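Local coordinates for protein lectin (Cicer arietinum, PDB 3S18) that agglutinates red blood cells as a seed albumin with the four-bladed hemopexin fold, probably by binding complex sugars, at residues A[133-138]-A[171-176]; A[113-118]-A[137-142]; A[160-165]-A[202-207]; A[81-86]-A[106-111]. All coordinates share one frame; numbering follows the deposited sequence.

Contact 1 (A[133-138]-A[171-176]). With CA (calcium ion), chain D; SO4 (sulfate ion), chain C.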
loop_
_atom_site.group_PDB
_atom_site.type_symbol
_atom_site.label_atom_id
_atom_site.label_comp_id
_atom_site.label_asym_id
_atom_site.label_seq_id
_atom_site.Cartn_x
_atom_site.Cartn_y
_atom_site.Cartn_z
ATOM N N TYR A 133 9.576 16.408 -14.206
ATOM C CA TYR A 133 9.662 17.211 -13.012
ATOM C C TYR A 133 8.679 16.696 -11.963
ATOM O O TYR A 133 7.519 16.420 -12.268
ATOM C CB TYR A 133 9.392 18.679 -13.342
ATOM C CG TYR A 133 10.368 19.255 -14.346
ATOM C CD1 TYR A 133 11.603 19.730 -13.936
ATOM C CD2 TYR A 133 10.051 19.320 -15.704
ATOM C CE1 TYR A 133 12.506 20.264 -14.846
ATOM C CE2 TYR A 133 10.939 19.849 -16.619
ATOM C CZ TYR A 133 12.169 20.314 -16.183
ATOM O OH TYR A 133 13.071 20.832 -17.081
ATOM N N LEU A 134 9.157 16.565 -10.729
ATOM C CA LEU A 134 8.345 16.078 -9.615
ATOM C C LEU A 134 8.466 17.083 -8.487
ATOM O O LEU A 134 9.522 17.693 -8.319
ATOM C CB LEU A 134 8.793 14.679 -9.145
ATOM C CG LEU A 134 8.755 13.559 -10.201
ATOM C CD1 LEU A 134 10.006 13.582 -11.071
ATOM C CD2 LEU A 134 8.599 12.186 -9.581
ATOM N N PHE A 135 7.388 17.239 -7.717
ATOM C CA PHE A 135 7.292 18.269 -6.701
ATOM C C PHE A 135 6.875 17.664 -5.360
ATOM O O PHE A 135 6.021 16.771 -5.318
ATOM C CB PHE A 135 6.270 19.311 -7.136
ATOM C CG PHE A 135 6.595 19.975 -8.456
ATOM C CD1 PHE A 135 7.389 21.123 -8.494
ATOM C CD2 PHE A 135 6.113 19.460 -9.647
ATOM C CE1 PHE A 135 7.696 21.738 -9.707
ATOM C CE2 PHE A 135 6.404 20.083 -10.868
ATOM C CZ PHE A 135 7.203 21.228 -10.888
ATOM N N LYS A 136 7.495 18.147 -4.277
ATOM C CA LYS A 136 7.176 17.733 -2.906
ATOM C C LYS A 136 7.479 18.904 -1.984
ATOM O O LYS A 136 8.615 19.390 -1.940
ATOM C CB LYS A 136 7.970 16.492 -2.490
ATOM C CG LYS A 136 7.650 15.950 -1.095
ATOM C CD LYS A 136 6.160 15.659 -0.908
ATOM C CE LYS A 136 5.856 15.093 0.477
ATOM N NZ LYS A 136 6.462 13.718 0.621
ATOM N N GLY A 137 6.452 19.391 -1.288
ATOM C CA GLY A 137 6.605 20.595 -0.471
ATOM C C GLY A 137 7.103 21.720 -1.359
ATOM O O GLY A 137 6.580 21.912 -2.467
ATOM N N ASP A 138 8.127 22.437 -0.893
ATOM C CA ASP A 138 8.704 23.555 -1.644
ATOM C C ASP A 138 9.906 23.164 -2.534
ATOM O O ASP A 138 10.667 24.039 -2.963
ATOM C CB ASP A 138 9.105 24.685 -0.689
ATOM C CG ASP A 138 10.102 24.237 0.360
ATOM O OD1 ASP A 138 10.450 23.030 0.411
ATOM O OD2 ASP A 138 10.533 25.088 1.149
ATOM N N ALA A 171 5.256 27.602 -2.429
ATOM C CA ALA A 171 5.301 26.705 -1.258
ATOM C C ALA A 171 4.849 25.272 -1.558
ATOM O O ALA A 171 4.815 24.427 -0.654
ATOM C CB ALA A 171 4.468 27.284 -0.099
ATOM N N GLY A 172 4.498 25.001 -2.813
ATOM C CA GLY A 172 4.087 23.653 -3.231
ATOM C C GLY A 172 2.893 23.628 -4.170
ATOM O O GLY A 172 2.178 24.639 -4.318
ATOM N N MET A 173 2.671 22.487 -4.818
ATOM C CA MET A 173 1.497 22.342 -5.679
ATOM C C MET A 173 0.859 20.974 -5.601
ATOM O O MET A 173 1.545 19.985 -5.380
ATOM C CB MET A 173 1.785 22.732 -7.125
ATOM C CG MET A 173 2.940 22.064 -7.739
ATOM S SD MET A 173 3.880 23.312 -8.633
ATOM C CE MET A 173 4.181 24.494 -7.333
ATOM N N ASP A 174 -0.459 20.945 -5.775
ATOM C CA ASP A 174 -1.262 19.757 -5.505
ATOM C C ASP A 174 -1.306 18.764 -6.665
ATOM O O ASP A 174 -1.424 17.563 -6.456
ATOM C CB ASP A 174 -2.690 20.152 -5.083
ATOM C CG ASP A 174 -2.767 20.656 -3.649
ATOM O OD1 ASP A 174 -1.789 20.411 -2.913
ATOM O OD2 ASP A 174 -3.804 21.291 -3.247
ATOM N N SER A 175 -1.231 19.267 -7.889
ATOM C CA SER A 175 -1.240 18.394 -9.063
ATOM C C SER A 175 -0.780 19.166 -10.266
ATOM O O SER A 175 -0.720 20.383 -10.212
ATOM C CB SER A 175 -2.618 17.839 -9.325
ATOM O OG SER A 175 -3.536 18.909 -9.400
ATOM N N ALA A 176 -0.458 18.442 -11.340
ATOM C CA ALA A 176 0.043 19.034 -12.580
ATOM C C ALA A 176 -0.052 18.042 -13.725
ATOM O O ALA A 176 -0.092 16.818 -13.505
ATOM C CB ALA A 176 1.510 19.487 -12.415
HETATM CA CA CA D . -1.199 15.456 -5.287
HETATM S S SO4 C . 14.869 23.235 -14.824
HETATM O O1 SO4 C . 13.455 23.532 -14.674
HETATM O O2 SO4 C . 15.065 22.452 -16.017
HETATM O O3 SO4 C . 15.470 24.549 -14.902
HETATM O O4 SO4 C . 15.441 22.616 -13.636
HETATM O O HOH W 1 4.595 20.483 -4.025
HETATM O O HOH W 2 -1.153 16.662 -3.404
HETATM O O HOH W 3 -0.260 14.257 -3.461
#
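Ala-171 and Gly-172 run past the turn residues Gly-137 and Asp-138, at the seam between two successive blades of a four-bladed hemopexin-type beta-propeller. The CB of Ala-171 points away from that turn, so the approach here is made by backbone. At Gly-172 the chains come very close, its CA lying 3.1 Å from O of Gly-137, and its extended backbone with positive phi (138°) is one open chiefly to glycine. Met-173 meets segment 133-138 both by backbone and by side chain. No direct hydrogen bond joins the segments, but water 1 links their backbones, accepting from Met-173 N and bonded to Gly-137 O, both at 2.9 Å. The Met-173 side chain leaves with CG between the backbone N and carbonyl carbon (chi1 53°) and then bends twice, which carries SD over the ring of Phe-135. SD sits 4.2 Å from the ring centroid of Phe-135 and 12° off the normal, a Met-aromatic contact made squarely on one face. Leu-187 of strand 184-189 also packs on Met-173. Next comes Asp-174, which with Ser-175 forms a classic beta bulge opposite Phe-188. The backbone O of Asp-174, not its carboxylate, binds the calcium ion at 2.4 Å. The carbonyl oxygens of Asn-7, Asp-65 and Asp-121 are further ligands, so each blade sends one backbone oxygen to the ion. The calcium ion also binds water 2 at 2.2 Å and water 3 at 2.4 Å.

Contact 2 (A[113-118]-A[137-142]). With SO4 (sulfate ion), chain C.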
loop_
_atom_site.group_PDB
_atom_site.type_symbol
_atom_site.label_atom_id
_atom_site.label_comp_id
_atom_site.label_asym_id
_atom_site.label_seq_id
_atom_site.Cartn_x
_atom_site.Cartn_y
_atom_site.Cartn_z
ATOM N N GLY A 113 16.106 8.402 1.361
ATOM C CA GLY A 113 16.604 9.397 2.310
ATOM C C GLY A 113 16.316 10.830 1.892
ATOM O O GLY A 113 16.982 11.747 2.352
ATOM N N THR A 114 15.343 11.030 1.003
ATOM C CA THR A 114 14.948 12.374 0.590
ATOM C C THR A 114 13.507 12.595 1.012
ATOM O O THR A 114 12.843 11.669 1.492
ATOM C CB THR A 114 15.075 12.610 -0.946
ATOM O OG1 THR A 114 14.040 11.892 -1.637
ATOM C CG2 THR A 114 16.444 12.189 -1.464
ATOM N N VAL A 115 13.026 13.819 0.808
ATOM C CA VAL A 115 11.652 14.185 1.128
ATOM C C VAL A 115 10.625 13.466 0.223
ATOM O O VAL A 115 9.447 13.337 0.588
ATOM C CB VAL A 115 11.486 15.755 1.163
ATOM C CG1 VAL A 115 12.052 16.455 -0.115
ATOM C CG2 VAL A 115 10.051 16.166 1.455
ATOM N N PHE A 116 11.089 12.963 -0.924
ATOM C CA PHE A 116 10.237 12.298 -1.930
ATOM C C PHE A 116 9.947 10.828 -1.606
ATOM O O PHE A 116 9.067 10.206 -2.215
ATOM C CB PHE A 116 10.880 12.393 -3.322
ATOM C CG PHE A 116 10.869 13.784 -3.907
ATOM C CD1 PHE A 116 9.862 14.176 -4.768
ATOM C CD2 PHE A 116 11.849 14.709 -3.567
ATOM C CE1 PHE A 116 9.846 15.447 -5.321
ATOM C CE2 PHE A 116 11.826 16.002 -4.101
ATOM C CZ PHE A 116 10.819 16.370 -4.977
ATOM N N GLU A 117 10.681 10.288 -0.637
ATOM C CA GLU A 117 10.606 8.876 -0.272
ATOM C C GLU A 117 9.207 8.390 0.125
ATOM O O GLU A 117 8.810 7.275 -0.221
ATOM C CB GLU A 117 11.596 8.596 0.864
ATOM C CG GLU A 117 11.374 7.275 1.583
ATOM C CD GLU A 117 12.645 6.710 2.217
ATOM O OE1 GLU A 117 12.624 5.498 2.563
ATOM O OE2 GLU A 117 13.647 7.464 2.361
ATOM N N ASN A 118 8.488 9.217 0.880
ATOM C CA ASN A 118 7.227 8.821 1.477
ATOM C C ASN A 118 6.035 9.345 0.696
ATOM O O ASN A 118 4.899 9.169 1.102
ATOM C CB ASN A 118 7.155 9.316 2.921
ATOM C CG ASN A 118 8.151 8.616 3.823
ATOM O OD1 ASN A 118 8.239 7.375 3.837
ATOM N ND2 ASN A 118 8.918 9.405 4.582
ATOM N N GLY A 137 6.452 19.391 -1.288
ATOM C CA GLY A 137 6.605 20.595 -0.471
ATOM C C GLY A 137 7.103 21.720 -1.359
ATOM O O GLY A 137 6.580 21.912 -2.467
ATOM N N ASP A 138 8.127 22.437 -0.893
ATOM C CA ASP A 138 8.704 23.555 -1.644
ATOM C C ASP A 138 9.906 23.164 -2.534
ATOM O O ASP A 138 10.667 24.039 -2.963
ATOM C CB ASP A 138 9.105 24.685 -0.689
ATOM C CG ASP A 138 10.102 24.237 0.360
ATOM O OD1 ASP A 138 10.450 23.030 0.411
ATOM O OD2 ASP A 138 10.533 25.088 1.149
ATOM N N LYS A 139 10.048 21.866 -2.815
ATOM C CA LYS A 139 11.167 21.332 -3.582
ATOM C C LYS A 139 10.716 20.712 -4.890
ATOM O O LYS A 139 9.548 20.290 -5.053
ATOM C CB LYS A 139 11.908 20.240 -2.786
ATOM C CG LYS A 139 12.422 20.652 -1.410
ATOM C CD LYS A 139 13.584 21.631 -1.536
ATOM C CE LYS A 139 13.956 22.209 -0.185
ATOM N NZ LYS A 139 14.152 23.671 -0.320
ATOM N N TYR A 140 11.656 20.637 -5.823
ATOM C CA TYR A 140 11.420 19.864 -7.028
ATOM C C TYR A 140 12.628 19.019 -7.415
ATOM O O TYR A 140 13.772 19.376 -7.149
ATOM C CB TYR A 140 10.939 20.754 -8.197
ATOM C CG TYR A 140 12.036 21.434 -8.991
ATOM C CD1 TYR A 140 12.773 22.495 -8.452
ATOM C CD2 TYR A 140 12.326 21.031 -10.295
ATOM C CE1 TYR A 140 13.779 23.122 -9.196
ATOM C CE2 TYR A 140 13.322 21.658 -11.040
ATOM C CZ TYR A 140 14.042 22.695 -10.483
ATOM O OH TYR A 140 15.054 23.279 -11.215
ATOM N N ALA A 141 12.336 17.906 -8.075
ATOM C CA ALA A 141 13.346 17.067 -8.678
ATOM C C ALA A 141 13.131 16.991 -10.182
ATOM O O ALA A 141 12.026 17.174 -10.679
ATOM C CB ALA A 141 13.313 15.678 -8.069
ATOM N N ARG A 142 14.216 16.712 -10.890
ATOM C CA ARG A 142 14.216 16.554 -12.318
ATOM C C ARG A 142 14.902 15.216 -12.568
ATOM O O ARG A 142 16.069 15.039 -12.196
ATOM C CB ARG A 142 15.032 17.685 -12.935
ATOM C CG ARG A 142 15.105 17.669 -14.452
ATOM C CD ARG A 142 16.159 18.664 -14.879
ATOM N NE ARG A 142 16.356 18.613 -16.315
ATOM C CZ ARG A 142 17.247 19.344 -16.982
ATOM N NH1 ARG A 142 18.037 20.202 -16.341
ATOM N NH2 ARG A 142 17.336 19.215 -18.293
HETATM S S SO4 C . 14.869 23.235 -14.824
HETATM O O1 SO4 C . 13.455 23.532 -14.674
HETATM O O2 SO4 C . 15.065 22.452 -16.017
HETATM O O3 SO4 C . 15.470 24.549 -14.902
HETATM O O4 SO4 C . 15.441 22.616 -13.636
#
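A type I beta turn from Thr-114 to Glu-117, in the loop entering the blade that runs from strand 122-125 to strand 149-156, sets Val-115 and Phe-116 against strand 139-144. The turn is also an ST turn, because the N of Phe-116 donates to OG1 of Thr-114 at 3.2 Å. A further clasp runs from Gly-113 N to Glu-117 OE2 at 2.8 Å, reaching the carboxylate on its syn side but 31° out of its plane. With CG beside the backbone N (chi1 -70°), the Phe-116 ring reaches the strand by its tip: CZ is 3.8 Å from Ala-141 N and 4.0 Å from Ala-141 CB, which lies over one ring face. Phe-111 stacks on the same ring. Val-115 CG1 adds a looser touch on Lys-139 CG at 4.4 Å. Tyr-140 points away from the turn, and there its OH donates to O4 of the sulfate at 2.5 Å, with O4 at the ring edge, in plane. Sulfate O2 lies over one face of the Arg-142 guanidinium. The turn and strand thus meet through apolar contact: no hydrogen bond joins them, and the N-H of Ala-141 beside the ring is already given to Leu-134 O of the neighbouring strand.

Contact 3 (A[160-165]-A[202-207])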
loop_
_atom_site.group_PDB
_atom_site.type_symbol
_atom_site.label_atom_id
_atom_site.label_comp_id
_atom_site.label_asym_id
_atom_site.label_seq_id
_atom_site.Cartn_x
_atom_site.Cartn_y
_atom_site.Cartn_z
ATOM N N GLY A 160 14.221 26.823 -9.830
ATOM C CA GLY A 160 14.046 26.317 -11.195
ATOM C C GLY A 160 12.889 26.940 -11.957
ATOM O O GLY A 160 12.854 26.913 -13.195
ATOM N N PHE A 161 11.936 27.502 -11.212
ATOM C CA PHE A 161 10.776 28.150 -11.801
ATOM C C PHE A 161 10.619 29.583 -11.252
ATOM O O PHE A 161 9.723 29.844 -10.440
ATOM C CB PHE A 161 9.518 27.306 -11.552
ATOM C CG PHE A 161 9.562 25.947 -12.202
ATOM C CD1 PHE A 161 9.087 25.766 -13.494
ATOM C CD2 PHE A 161 10.069 24.843 -11.510
ATOM C CE1 PHE A 161 9.129 24.501 -14.103
ATOM C CE2 PHE A 161 10.120 23.581 -12.102
ATOM C CZ PHE A 161 9.650 23.402 -13.399
ATOM N N PRO A 162 11.512 30.509 -11.672
ATOM C CA PRO A 162 11.458 31.877 -11.129
ATOM C C PRO A 162 10.093 32.575 -11.247
ATOM O O PRO A 162 9.793 33.428 -10.414
ATOM C CB PRO A 162 12.544 32.638 -11.912
ATOM C CG PRO A 162 13.163 31.653 -12.878
ATOM C CD PRO A 162 12.730 30.278 -12.474
ATOM N N CYS A 163 9.274 32.191 -12.234
ATOM C CA CYS A 163 7.954 32.820 -12.482
ATOM C C CYS A 163 6.913 32.580 -11.380
ATOM O O CYS A 163 5.902 33.278 -11.320
ATOM C CB CYS A 163 7.375 32.412 -13.852
ATOM S SG CYS A 163 6.954 30.637 -14.036
ATOM N N LEU A 164 7.167 31.599 -10.515
ATOM C CA LEU A 164 6.257 31.295 -9.416
ATOM C C LEU A 164 6.600 32.023 -8.112
ATOM O O LEU A 164 5.881 31.880 -7.128
ATOM C CB LEU A 164 6.168 29.776 -9.171
ATOM C CG LEU A 164 5.790 28.832 -10.322
ATOM C CD1 LEU A 164 5.869 27.391 -9.870
ATOM C CD2 LEU A 164 4.423 29.140 -10.893
ATOM N N ARG A 165 7.696 32.783 -8.105
ATOM C CA ARG A 165 8.063 33.626 -6.963
ATOM C C ARG A 165 6.951 34.630 -6.654
ATOM O O ARG A 165 6.506 35.377 -7.533
ATOM C CB ARG A 165 9.374 34.383 -7.225
ATOM C CG ARG A 165 10.621 33.502 -7.274
ATOM C CD ARG A 165 11.926 34.299 -7.512
ATOM N NE ARG A 165 11.921 35.006 -8.798
ATOM C CZ ARG A 165 12.995 35.525 -9.394
ATOM N NH1 ARG A 165 14.199 35.424 -8.836
ATOM N NH2 ARG A 165 12.858 36.148 -10.561
ATOM N N SER A 202 16.624 27.456 -17.963
ATOM C CA SER A 202 15.956 28.454 -17.078
ATOM C C SER A 202 15.409 29.713 -17.790
ATOM O O SER A 202 15.644 29.916 -18.987
ATOM C CB SER A 202 16.855 28.864 -15.896
ATOM O OG SER A 202 16.109 29.563 -14.906
ATOM N N THR A 203 14.700 30.553 -17.023
ATOM C CA THR A 203 13.962 31.756 -17.500
ATOM C C THR A 203 12.669 31.430 -18.289
ATOM O O THR A 203 12.719 31.022 -19.457
ATOM C CB THR A 203 14.848 32.821 -18.265
ATOM O OG1 THR A 203 15.034 32.431 -19.634
ATOM C CG2 THR A 203 16.211 33.040 -17.580
ATOM N N ASN A 204 11.523 31.645 -17.629
ATOM C CA ASN A 204 10.194 31.275 -18.140
ATOM C C ASN A 204 9.095 32.308 -17.795
ATOM O O ASN A 204 9.418 33.449 -17.444
ATOM C CB ASN A 204 9.824 29.884 -17.612
ATOM C CG ASN A 204 9.564 29.863 -16.099
ATOM O OD1 ASN A 204 10.054 30.712 -15.343
ATOM N ND2 ASN A 204 8.789 28.880 -15.658
ATOM N N ASP A 205 7.814 31.916 -17.898
ATOM C CA ASP A 205 6.669 32.810 -17.568
ATOM C C ASP A 205 5.294 32.135 -17.373
ATOM O O ASP A 205 5.028 31.068 -17.931
ATOM C CB ASP A 205 6.537 33.947 -18.599
ATOM C CG ASP A 205 6.022 33.467 -19.950
ATOM O OD1 ASP A 205 6.836 33.369 -20.897
ATOM O OD2 ASP A 205 4.805 33.194 -20.071
ATOM N N ILE A 206 4.428 32.785 -16.589
ATOM C CA ILE A 206 3.026 32.370 -16.427
ATOM C C ILE A 206 2.164 33.093 -17.463
ATOM O O ILE A 206 2.110 34.329 -17.480
ATOM C CB ILE A 206 2.447 32.695 -15.011
ATOM C CG1 ILE A 206 3.295 32.099 -13.885
ATOM C CG2 ILE A 206 1.009 32.188 -14.887
ATOM C CD1 ILE A 206 2.831 32.515 -12.493
ATOM N N MET A 207 1.486 32.326 -18.317
ATOM C CA MET A 207 0.559 32.913 -19.285
ATOM C C MET A 207 -0.819 33.205 -18.664
ATOM O O MET A 207 -1.697 32.331 -18.605
ATOM C CB MET A 207 0.451 32.071 -20.572
ATOM C CG MET A 207 -0.342 32.763 -21.710
ATOM S SD MET A 207 0.156 34.481 -22.058
ATOM C CE MET A 207 -1.349 35.172 -22.766
#
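The 3-10 segment 162-164 passes the start of strand 205-212 with CA of Cys-163 5.2 Å from CA of Asp-205, and no backbone hydrogen bond joins the two chains. The turn closes on itself instead, Leu-164 N donating to Phe-161 O at 3.1 Å. The CB of Cys-163 points toward the strand, and the residue meets the side-chain amide of Asn-204, its SG 3.0 Å from ND2 and 3.4 Å from OD1 of that residue. Both side chains take the first torsion between backbone N and carbonyl carbon (chi1 65° and 69°), which brings thiol and amide side by side between the two backbones. The amide is wedged further: ND2 of Asn-204 approaches the edge of the Phe-161 ring, 3.8 Å from CD1, with ring and amide planes 55° apart, while OD1 of Asn-204 lies 3.9 Å from CD of Pro-162. Farther along, Ile-206 reaches in with CD1, 3.4 Å from O of Cys-163. The same methyl touches CD2 of Leu-164 at 4.1 Å, the two side chains crossing at about a right angle. Ile-196 of the neighbouring strand 192-197 backs Ile-206, and Phe-161 meets Tyr-140 edge-to-face. Here the link that follows helix 157-160 packs on the outermost strand of the next blade, a join between successive blades in keeping with the hemopexin propeller, where a short helix follows the last strand of each blade.

Contact 4 (A[81-86]-A[106-111])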
loop_
_atom_site.group_PDB
_atom_site.type_symbol
_atom_site.label_atom_id
_atom_site.label_comp_id
_atom_site.label_asym_id
_atom_site.label_seq_id
_atom_site.Cartn_x
_atom_site.Cartn_y
_atom_site.Cartn_z
ATOM N N ASN A 81 3.556 6.312 -0.192
ATOM C CA ASN A 81 4.884 5.832 -0.574
ATOM C C ASN A 81 4.925 4.756 -1.673
ATOM O O ASN A 81 5.978 4.201 -1.925
ATOM C CB ASN A 81 5.737 5.433 0.667
ATOM C CG ASN A 81 5.210 4.217 1.387
ATOM O OD1 ASN A 81 4.176 3.690 1.012
ATOM N ND2 ASN A 81 5.916 3.760 2.443
ATOM N N PHE A 82 3.792 4.473 -2.318
ATOM C CA PHE A 82 3.704 3.391 -3.312
ATOM C C PHE A 82 3.457 3.919 -4.706
ATOM O O PHE A 82 2.869 4.997 -4.867
ATOM C CB PHE A 82 2.604 2.384 -2.967
ATOM C CG PHE A 82 2.852 1.639 -1.698
ATOM C CD1 PHE A 82 3.703 0.537 -1.674
ATOM C CD2 PHE A 82 2.240 2.037 -0.514
ATOM C CE1 PHE A 82 3.941 -0.152 -0.486
ATOM C CE2 PHE A 82 2.475 1.351 0.686
ATOM C CZ PHE A 82 3.325 0.261 0.696
ATOM N N CYS A 83 3.913 3.168 -5.715
ATOM C CA CYS A 83 3.645 3.559 -7.111
ATOM C C CYS A 83 3.576 2.361 -8.025
ATOM O O CYS A 83 3.942 1.251 -7.638
ATOM C CB CYS A 83 4.696 4.548 -7.630
ATOM S SG CYS A 83 6.355 3.881 -7.604
ATOM N N ALA A 84 3.103 2.586 -9.243
ATOM C CA ALA A 84 3.069 1.524 -10.239
ATOM C C ALA A 84 3.176 2.162 -11.600
ATOM O O ALA A 84 2.836 3.319 -11.757
ATOM C CB ALA A 84 1.759 0.703 -10.126
ATOM N N ARG A 85 3.658 1.427 -12.589
ATOM C CA ARG A 85 3.546 1.942 -13.932
ATOM C C ARG A 85 2.478 1.152 -14.617
ATOM O O ARG A 85 2.459 -0.075 -14.516
ATOM C CB ARG A 85 4.874 1.945 -14.692
ATOM C CG ARG A 85 5.456 0.628 -15.146
ATOM C CD ARG A 85 6.184 0.827 -16.495
ATOM N NE ARG A 85 6.143 2.251 -16.790
ATOM C CZ ARG A 85 5.024 2.903 -17.083
ATOM N NH1 ARG A 85 3.887 2.233 -17.175
ATOM N NH2 ARG A 85 5.046 4.206 -17.311
ATOM N N ILE A 86 1.550 1.858 -15.240
ATOM C CA ILE A 86 0.381 1.216 -15.850
ATOM C C ILE A 86 0.272 1.555 -17.325
ATOM O O ILE A 86 0.875 2.507 -17.805
ATOM C CB ILE A 86 -0.950 1.611 -15.144
ATOM C CG1 ILE A 86 -1.276 3.094 -15.394
ATOM C CG2 ILE A 86 -0.871 1.284 -13.648
ATOM C CD1 ILE A 86 -2.597 3.577 -14.800
ATOM N N ASP A 106 11.960 1.733 -4.008
ATOM C CA ASP A 106 12.355 0.584 -4.824
ATOM C C ASP A 106 12.192 0.834 -6.329
ATOM O O ASP A 106 12.869 0.199 -7.128
ATOM C CB ASP A 106 11.607 -0.698 -4.423
ATOM C CG ASP A 106 11.956 -1.179 -3.005
ATOM O OD1 ASP A 106 13.059 -0.894 -2.504
ATOM O OD2 ASP A 106 11.103 -1.849 -2.381
ATOM N N MET A 107 11.277 1.717 -6.712
ATOM C CA MET A 107 11.099 2.069 -8.104
ATOM C C MET A 107 12.153 3.104 -8.520
ATOM O O MET A 107 12.685 3.048 -9.635
ATOM C CB MET A 107 9.712 2.651 -8.320
ATOM C CG MET A 107 9.338 2.831 -9.786
ATOM S SD MET A 107 8.973 1.265 -10.612
ATOM C CE MET A 107 7.251 0.983 -10.189
ATOM N N PHE A 108 12.415 4.049 -7.607
ATOM C CA PHE A 108 13.309 5.164 -7.852
ATOM C C PHE A 108 14.323 5.248 -6.708
ATOM O O PHE A 108 14.141 6.055 -5.781
ATOM C CB PHE A 108 12.511 6.480 -7.956
ATOM C CG PHE A 108 11.413 6.459 -8.979
ATOM C CD1 PHE A 108 11.709 6.474 -10.339
ATOM C CD2 PHE A 108 10.074 6.442 -8.585
ATOM C CE1 PHE A 108 10.690 6.468 -11.297
ATOM C CE2 PHE A 108 9.046 6.427 -9.525
ATOM C CZ PHE A 108 9.354 6.448 -10.898
ATOM N N PRO A 109 15.390 4.416 -6.767
ATOM C CA PRO A 109 16.362 4.281 -5.652
ATOM C C PRO A 109 16.981 5.595 -5.197
ATOM O O PRO A 109 17.233 5.778 -3.998
ATOM C CB PRO A 109 17.437 3.326 -6.217
ATOM C CG PRO A 109 16.703 2.544 -7.306
ATOM C CD PRO A 109 15.698 3.494 -7.887
ATOM N N PHE A 110 17.185 6.515 -6.144
ATOM C CA PHE A 110 17.770 7.821 -5.840
ATOM C C PHE A 110 16.922 8.708 -4.893
ATOM O O PHE A 110 17.450 9.642 -4.308
ATOM C CB PHE A 110 18.144 8.564 -7.137
ATOM C CG PHE A 110 16.996 8.697 -8.093
ATOM C CD1 PHE A 110 16.844 7.802 -9.146
ATOM C CD2 PHE A 110 16.035 9.686 -7.908
ATOM C CE1 PHE A 110 15.759 7.921 -10.020
ATOM C CE2 PHE A 110 14.940 9.802 -8.780
ATOM C CZ PHE A 110 14.809 8.927 -9.826
ATOM N N PHE A 111 15.630 8.421 -4.717
ATOM C CA PHE A 111 14.820 9.193 -3.762
ATOM C C PHE A 111 15.003 8.750 -2.309
ATOM O O PHE A 111 14.456 9.369 -1.387
ATOM C CB PHE A 111 13.326 9.142 -4.123
ATOM C CG PHE A 111 12.919 10.074 -5.236
ATOM C CD1 PHE A 111 13.478 11.339 -5.355
ATOM C CD2 PHE A 111 11.937 9.685 -6.156
ATOM C CE1 PHE A 111 13.075 12.215 -6.383
ATOM C CE2 PHE A 111 11.530 10.549 -7.182
ATOM C CZ PHE A 111 12.102 11.819 -7.294
#
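Met-107, near the end of helix 104-107, lies against Cys-83 of strand 82-87, the third of the four strands of its blade in this hemopexin-type propeller. The helix directly follows the outermost strand, 96-103, and folds back so that Met-107 reaches the strand beyond it. Starting at the backbone, CB of Met-107 touches SG of Cys-83 at 3.6 Å. CG, anti to the backbone N, stays 3.8 Å from SG of Cys-83 and also lies over one face of the Phe-108 ring, 3.6 Å above its plane and offset toward the rim. The chain then bends at chi2 (73°) and chi3 (84°), swinging SD of Met-107 somewhat wide of the thiol, 4.8 Å from SG of Cys-83. That double bend returns the terminal methyl: CE of Met-107 is 4.0 Å from SG of Cys-83 and 4.2 Å from CA of Ala-84. The thiol is thus wrapped on one side by the methionine, a mainly apolar contact with no hydrogen bond between the segments. Phe-76 packs on Met-107 and takes part in a cation-pi contact with Arg-85. Asp-106 turns elsewhere, bonding through OD2 to OH of Tyr-62 of the second subunit. Phe-78 also borders the thiol, as does Phe-108, whose ring centroid lies 5.3 Å from SG of Cys-83 along a line 62° off the ring normal, an oblique sulfur-aromatic contact.

Overall arrangement
Along the chain the order is contact 4, contact 2, contact 1, contact 3. Contact 4 lies in the blade of residues 66-103; contact 2 ties the following link to the next blade, whose strands 131-136 and 139-144 carry contacts 1 and 2. These two share Gly-137 and Asp-138, and their centres are about 9 Å apart. Contacts 1 and 3 interleave in sequence, about 14 Å apart between centres, and both reach the last blade, residues 175-212. Contacts 3 and 4 are most distant, about 28 Å between centres, without touching. The four therefore span three successive blades of the propeller, and of them contact 1 reaches the calcium ion through Asp-174.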